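Local coordinates for protein branched-chain alpha-ketoacid decarboxylase (Lactococcus lactis, PDB 2VBF) that probably decarboxylates branched-chain and aromatic alpha-keto acids to aldehydes, using thiamine diphosphate and a magnesium ion as cofactors, at residues V27-L38 against A165-L176. Numbering follows the deposited sequence. Where two conformers were deposited one is given.
Sequences VGDYLLDRLHEL and ATYEIDRVLSQL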
loop_
_atom_site.group_PDB
_atom_site.type_symbol
_atom_site.label_atom_id
_atom_site.label_comp_id
_atom_site.label_asym_id
_atom_site.label_seq_id
_atom_site.Cartn_x
_atom_site.Cartn_y
_atom_site.Cartn_z
ATOM N N VAL A 27 29.034 -5.160 -7.104
ATOM C CA VAL A 27 27.997 -4.231 -7.568
ATOM C C VAL A 27 27.235 -3.636 -6.365
ATOM O O VAL A 27 26.942 -2.437 -6.330
ATOM C CB VAL A 27 27.030 -4.960 -8.525
ATOM C CG1 VAL A 27 25.788 -4.126 -8.802
ATOM C CG2 VAL A 27 27.755 -5.361 -9.834
ATOM N N GLY A 28 26.929 -4.472 -5.375
ATOM C CA GLY A 28 26.312 -4.000 -4.123
ATOM C C GLY A 28 27.104 -2.893 -3.445
ATOM O O GLY A 28 26.551 -1.875 -3.034
ATOM N N ASP A 29 28.417 -3.095 -3.336
ATOM C CA ASP A 29 29.316 -2.077 -2.784
ATOM C C ASP A 29 29.305 -0.791 -3.617
ATOM O O ASP A 29 29.286 0.308 -3.072
ATOM C CB ASP A 29 30.753 -2.609 -2.704
ATOM C CG ASP A 29 30.872 -3.856 -1.849
ATOM O OD1 ASP A 29 30.366 -3.857 -0.710
ATOM O OD2 ASP A 29 31.458 -4.850 -2.318
ATOM N N TYR A 30 29.311 -0.948 -4.938
ATOM C CA TYR A 30 29.277 0.191 -5.862
ATOM C C TYR A 30 28.032 1.055 -5.637
ATOM O O TYR A 30 28.122 2.286 -5.477
ATOM C CB TYR A 30 29.327 -0.301 -7.305
ATOM C CG TYR A 30 29.608 0.784 -8.328
ATOM C CD1 TYR A 30 30.896 0.991 -8.807
ATOM C CD2 TYR A 30 28.592 1.594 -8.823
ATOM C CE1 TYR A 30 31.162 1.969 -9.737
ATOM C CE2 TYR A 30 28.852 2.582 -9.758
ATOM C CZ TYR A 30 30.142 2.769 -10.209
ATOM O OH TYR A 30 30.434 3.745 -11.141
ATOM N N LEU A 31 26.881 0.388 -5.597
ATOM C CA LEU A 31 25.603 1.052 -5.341
ATOM C C LEU A 31 25.603 1.776 -4.003
ATOM O O LEU A 31 25.243 2.953 -3.932
ATOM C CB LEU A 31 24.462 0.043 -5.420
ATOM C CG LEU A 31 23.034 0.538 -5.195
ATOM C CD1 LEU A 31 22.747 1.785 -6.024
ATOM C CD2 LEU A 31 22.042 -0.588 -5.545
ATOM N N LEU A 32 26.064 1.096 -2.950
ATOM C CA LEU A 32 26.068 1.683 -1.626
ATOM C C LEU A 32 27.065 2.857 -1.541
ATOM O O LEU A 32 26.790 3.859 -0.884
ATOM C CB LEU A 32 26.327 0.605 -0.559
ATOM C CG LEU A 32 25.199 -0.441 -0.393
ATOM C CD1 LEU A 32 25.623 -1.572 0.514
ATOM C CD2 LEU A 32 23.936 0.226 0.138
ATOM N N ASP A 33 28.193 2.750 -2.243
ATOM C CA ASP A 33 29.143 3.856 -2.314
ATOM C C ASP A 33 28.495 5.089 -2.953
ATOM O O ASP A 33 28.629 6.203 -2.436
ATOM C CB ASP A 33 30.403 3.464 -3.085
ATOM C CG ASP A 33 31.449 2.758 -2.215
ATOM O OD1 ASP A 33 31.285 2.675 -0.987
ATOM O OD2 ASP A 33 32.455 2.287 -2.777
ATOM N N ARG A 34 27.775 4.882 -4.056
ATOM C CA ARG A 34 27.097 5.982 -4.744
ATOM C C ARG A 34 26.004 6.598 -3.877
ATOM O O ARG A 34 25.859 7.811 -3.847
ATOM C CB ARG A 34 26.504 5.532 -6.076
ATOM C CG ARG A 34 27.530 5.216 -7.171
ATOM C CD ARG A 34 28.527 6.360 -7.385
ATOM N NE ARG A 34 29.111 6.349 -8.727
ATOM C CZ ARG A 34 30.041 7.208 -9.154
ATOM N NH1 ARG A 34 30.533 8.133 -8.347
ATOM N NH2 ARG A 34 30.502 7.131 -10.393
ATOM N N LEU A 35 25.239 5.763 -3.169
ATOM C CA LEU A 35 24.236 6.278 -2.232
ATOM C C LEU A 35 24.882 7.117 -1.130
ATOM O O LEU A 35 24.380 8.183 -0.781
ATOM C CB LEU A 35 23.389 5.144 -1.637
ATOM C CG LEU A 35 22.566 4.327 -2.636
ATOM C CD1 LEU A 35 21.782 3.265 -1.860
ATOM C CD2 LEU A 35 21.629 5.200 -3.502
ATOM N N HIS A 36 26.000 6.649 -0.586
ATOM C CA HIS A 36 26.773 7.444 0.373
ATOM C C HIS A 36 27.175 8.809 -0.192
ATOM O O HIS A 36 27.068 9.820 0.494
ATOM C CB HIS A 36 28.021 6.694 0.825
ATOM C CG HIS A 36 28.955 7.528 1.646
ATOM N ND1 HIS A 36 28.702 7.847 2.963
ATOM C CD2 HIS A 36 30.133 8.121 1.332
ATOM C CE1 HIS A 36 29.687 8.594 3.428
ATOM N NE2 HIS A 36 30.564 8.783 2.456
ATOM N N GLU A 37 27.637 8.833 -1.442
ATOM C CA GLU A 37 28.014 10.085 -2.100
ATOM C C GLU A 37 26.857 11.078 -2.161
ATOM O O GLU A 37 27.068 12.296 -2.105
ATOM C CB GLU A 37 28.467 9.851 -3.536
ATOM C CG GLU A 37 29.774 9.153 -3.743
ATOM C CD GLU A 37 30.108 9.052 -5.227
ATOM O OE1 GLU A 37 29.651 9.913 -6.013
ATOM O OE2 GLU A 37 30.831 8.116 -5.604
ATOM N N LEU A 38 25.641 10.547 -2.313
ATOM C CA LEU A 38 24.425 11.367 -2.332
ATOM C C LEU A 38 24.013 11.893 -0.951
ATOM O O LEU A 38 23.056 12.666 -0.853
ATOM C CB LEU A 38 23.259 10.579 -2.945
ATOM C CG LEU A 38 23.387 10.157 -4.412
ATOM C CD1 LEU A 38 22.209 9.260 -4.831
ATOM C CD2 LEU A 38 23.490 11.379 -5.324
ATOM N N ALA A 165 25.939 -2.865 -14.754
ATOM C CA ALA A 165 25.540 -2.320 -13.447
ATOM C C ALA A 165 26.133 -0.964 -13.106
ATOM O O ALA A 165 25.394 -0.053 -12.725
ATOM C CB ALA A 165 25.843 -3.319 -12.326
ATOM N N THR A 166 27.449 -0.807 -13.227
ATOM C CA THR A 166 28.070 0.444 -12.833
ATOM C C THR A 166 27.574 1.599 -13.702
ATOM O O THR A 166 27.260 2.664 -13.164
ATOM C CB THR A 166 29.624 0.390 -12.809
ATOM O OG1 THR A 166 30.127 0.035 -14.102
ATOM C CG2 THR A 166 30.102 -0.617 -11.768
ATOM N N TYR A 167 27.484 1.416 -15.024
ATOM C CA TYR A 167 27.001 2.497 -15.897
ATOM C C TYR A 167 25.524 2.816 -15.655
ATOM O O TYR A 167 25.132 3.989 -15.619
ATOM C CB TYR A 167 27.184 2.195 -17.391
ATOM C CG TYR A 167 26.352 3.164 -18.210
ATOM C CD1 TYR A 167 26.788 4.470 -18.427
ATOM C CD2 TYR A 167 25.088 2.807 -18.687
ATOM C CE1 TYR A 167 26.008 5.384 -19.133
ATOM C CE2 TYR A 167 24.304 3.711 -19.395
ATOM C CZ TYR A 167 24.763 4.997 -19.609
ATOM O OH TYR A 167 23.999 5.883 -20.318
ATOM N N GLU A 168 24.719 1.770 -15.479
ATOM C CA GLU A 168 23.281 1.934 -15.243
ATOM C C GLU A 168 22.976 2.599 -13.901
ATOM O O GLU A 168 22.121 3.495 -13.810
ATOM C CB GLU A 168 22.561 0.590 -15.355
ATOM C CG GLU A 168 22.393 0.112 -16.798
ATOM C CD GLU A 168 21.452 0.988 -17.599
ATOM O OE1 GLU A 168 20.225 0.863 -17.425
ATOM O OE2 GLU A 168 21.934 1.789 -18.420
ATOM N N ILE A 169 23.681 2.180 -12.858
ATOM C CA ILE A 169 23.562 2.851 -11.564
ATOM C C ILE A 169 23.890 4.331 -11.695
ATOM O O ILE A 169 23.148 5.193 -11.226
ATOM C CB ILE A 169 24.472 2.198 -10.505
ATOM C CG1 ILE A 169 23.904 0.837 -10.104
ATOM C CG2 ILE A 169 24.666 3.114 -9.294
ATOM C CD1 ILE A 169 24.868 -0.029 -9.307
ATOM N N ASP A 170 24.999 4.629 -12.366
ATOM C CA ASP A 170 25.428 5.994 -12.543
ATOM C C ASP A 170 24.441 6.789 -13.398
ATOM O O ASP A 170 24.159 7.935 -13.089
ATOM C CB ASP A 170 26.834 6.017 -13.129
ATOM C CG ASP A 170 27.888 5.616 -12.111
ATOM O OD1 ASP A 170 27.527 5.335 -10.948
ATOM O OD2 ASP A 170 29.086 5.590 -12.461
ATOM N N ARG A 171 23.882 6.143 -14.415
ATOM C CA ARG A 171 22.912 6.780 -15.293
ATOM C C ARG A 171 21.684 7.199 -14.499
ATOM O O ARG A 171 21.252 8.340 -14.581
ATOM C CB ARG A 171 22.480 5.853 -16.420
ATOM C CG ARG A 171 21.421 6.484 -17.356
ATOM C CD ARG A 171 21.002 5.564 -18.472
ATOM N NE ARG A 171 20.274 4.367 -18.042
ATOM C CZ ARG A 171 18.992 4.350 -17.696
ATOM N NH1 ARG A 171 18.278 5.469 -17.672
ATOM N NH2 ARG A 171 18.429 3.205 -17.361
ATOM N N VAL A 172 21.126 6.271 -13.731
ATOM C CA VAL A 172 19.869 6.578 -13.037
ATOM C C VAL A 172 20.095 7.565 -11.882
ATOM O O VAL A 172 19.285 8.465 -11.691
ATOM C CB VAL A 172 19.115 5.292 -12.583
ATOM C CG1 VAL A 172 18.929 4.321 -13.761
ATOM C CG2 VAL A 172 19.833 4.609 -11.418
ATOM N N LEU A 173 21.198 7.437 -11.142
ATOM C CA LEU A 173 21.482 8.360 -10.050
ATOM C C LEU A 173 21.882 9.742 -10.560
ATOM O O LEU A 173 21.630 10.745 -9.902
ATOM C CB LEU A 173 22.544 7.792 -9.101
ATOM C CG LEU A 173 22.164 6.489 -8.391
ATOM C CD1 LEU A 173 23.280 6.018 -7.481
ATOM C CD2 LEU A 173 20.876 6.640 -7.587
ATOM N N SER A 174 22.519 9.790 -11.732
ATOM C CA SER A 174 22.785 11.071 -12.386
ATOM C C SER A 174 21.462 11.751 -12.747
ATOM O O SER A 174 21.327 12.967 -12.574
ATOM C CB SER A 174 23.664 10.878 -13.626
ATOM O OG SER A 174 24.985 10.531 -13.240
ATOM N N GLN A 175 20.482 10.969 -13.206
ATOM C CA GLN A 175 19.132 11.494 -13.462
ATOM C C GLN A 175 18.463 11.959 -12.164
ATOM O O GLN A 175 17.782 12.981 -12.150
ATOM C CB GLN A 175 18.256 10.481 -14.193
ATOM C CG GLN A 175 17.041 11.086 -14.894
ATOM C CD GLN A 175 17.384 11.978 -16.091
ATOM O OE1 GLN A 175 18.566 12.144 -16.475
ATOM N NE2 GLN A 175 16.358 12.528 -16.711
ATOM N N LEU A 176 18.667 11.231 -11.065
ATOM C CA LEU A 176 18.179 11.705 -9.763
ATOM C C LEU A 176 18.758 13.087 -9.444
ATOM O O LEU A 176 18.038 14.001 -9.052
ATOM C CB LEU A 176 18.501 10.704 -8.657
ATOM C CG LEU A 176 18.029 11.128 -7.263
ATOM C CD1 LEU A 176 17.317 9.989 -6.562
ATOM C CD2 LEU A 176 19.171 11.671 -6.418
#
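From Val27 beside Ala165 to Leu38 beside Leu173 and Leu176, helix 27-37 and the helix through 165-176 run side by side in nearly the same direction, their axes 10.2 Å apart at closest approach and crossing at -21°. Both pack on one side of the six-stranded parallel sheet of the N-terminal thiamine diphosphate-binding domain, an alpha/beta fold, and Leu31, Leu35, Leu173 and Leu176 rest on its strand 116-122. On the sheet side the contact is apolar. Ile169 is a knob in a hole formed by Val27, Tyr30, Leu31 and Arg34, with its CD1 3.9 Å from Leu31 CB. One turn earlier Val27 turns both methyls to the CB of Ala165; one turn later Leu173 CD1 lies 3.6 Å from Arg34 CB, while its CD2 meets Leu38 CD1. Tyr30 reaches across with CG anti to its backbone N (chi1 -167°), which carries the ring under Thr166: the CG2 methyl stands over the ring centre in a CH-pi contact, 3.5 Å from the centroid. Beyond the ring, the phenol OH donates to Asp170 OD2. Arg34, bent at chi2, grips the same carboxylate side-on, NE to OD1 and NH2 to OD2, in a salt bridge, the guanidinium and carboxylate planes 63° apart. Its NH1 turns back to Glu37 OE2 and also bonds to the carbonyl of Leu201, so Arg34 bridges two carboxylates, whose negative charges it probably balances in part; Asp170 on the NE/NH2 edge and Glu37 at NH1 together limit the rotation of the guanidinium. Both Tyr30 and Arg34 also touch Pro199. Asp170 OD2 accepts two bonds from opposite faces of the carboxylate plane, at 2.6 Å from Tyr30 OH and 2.9 Å from Arg34 NH2.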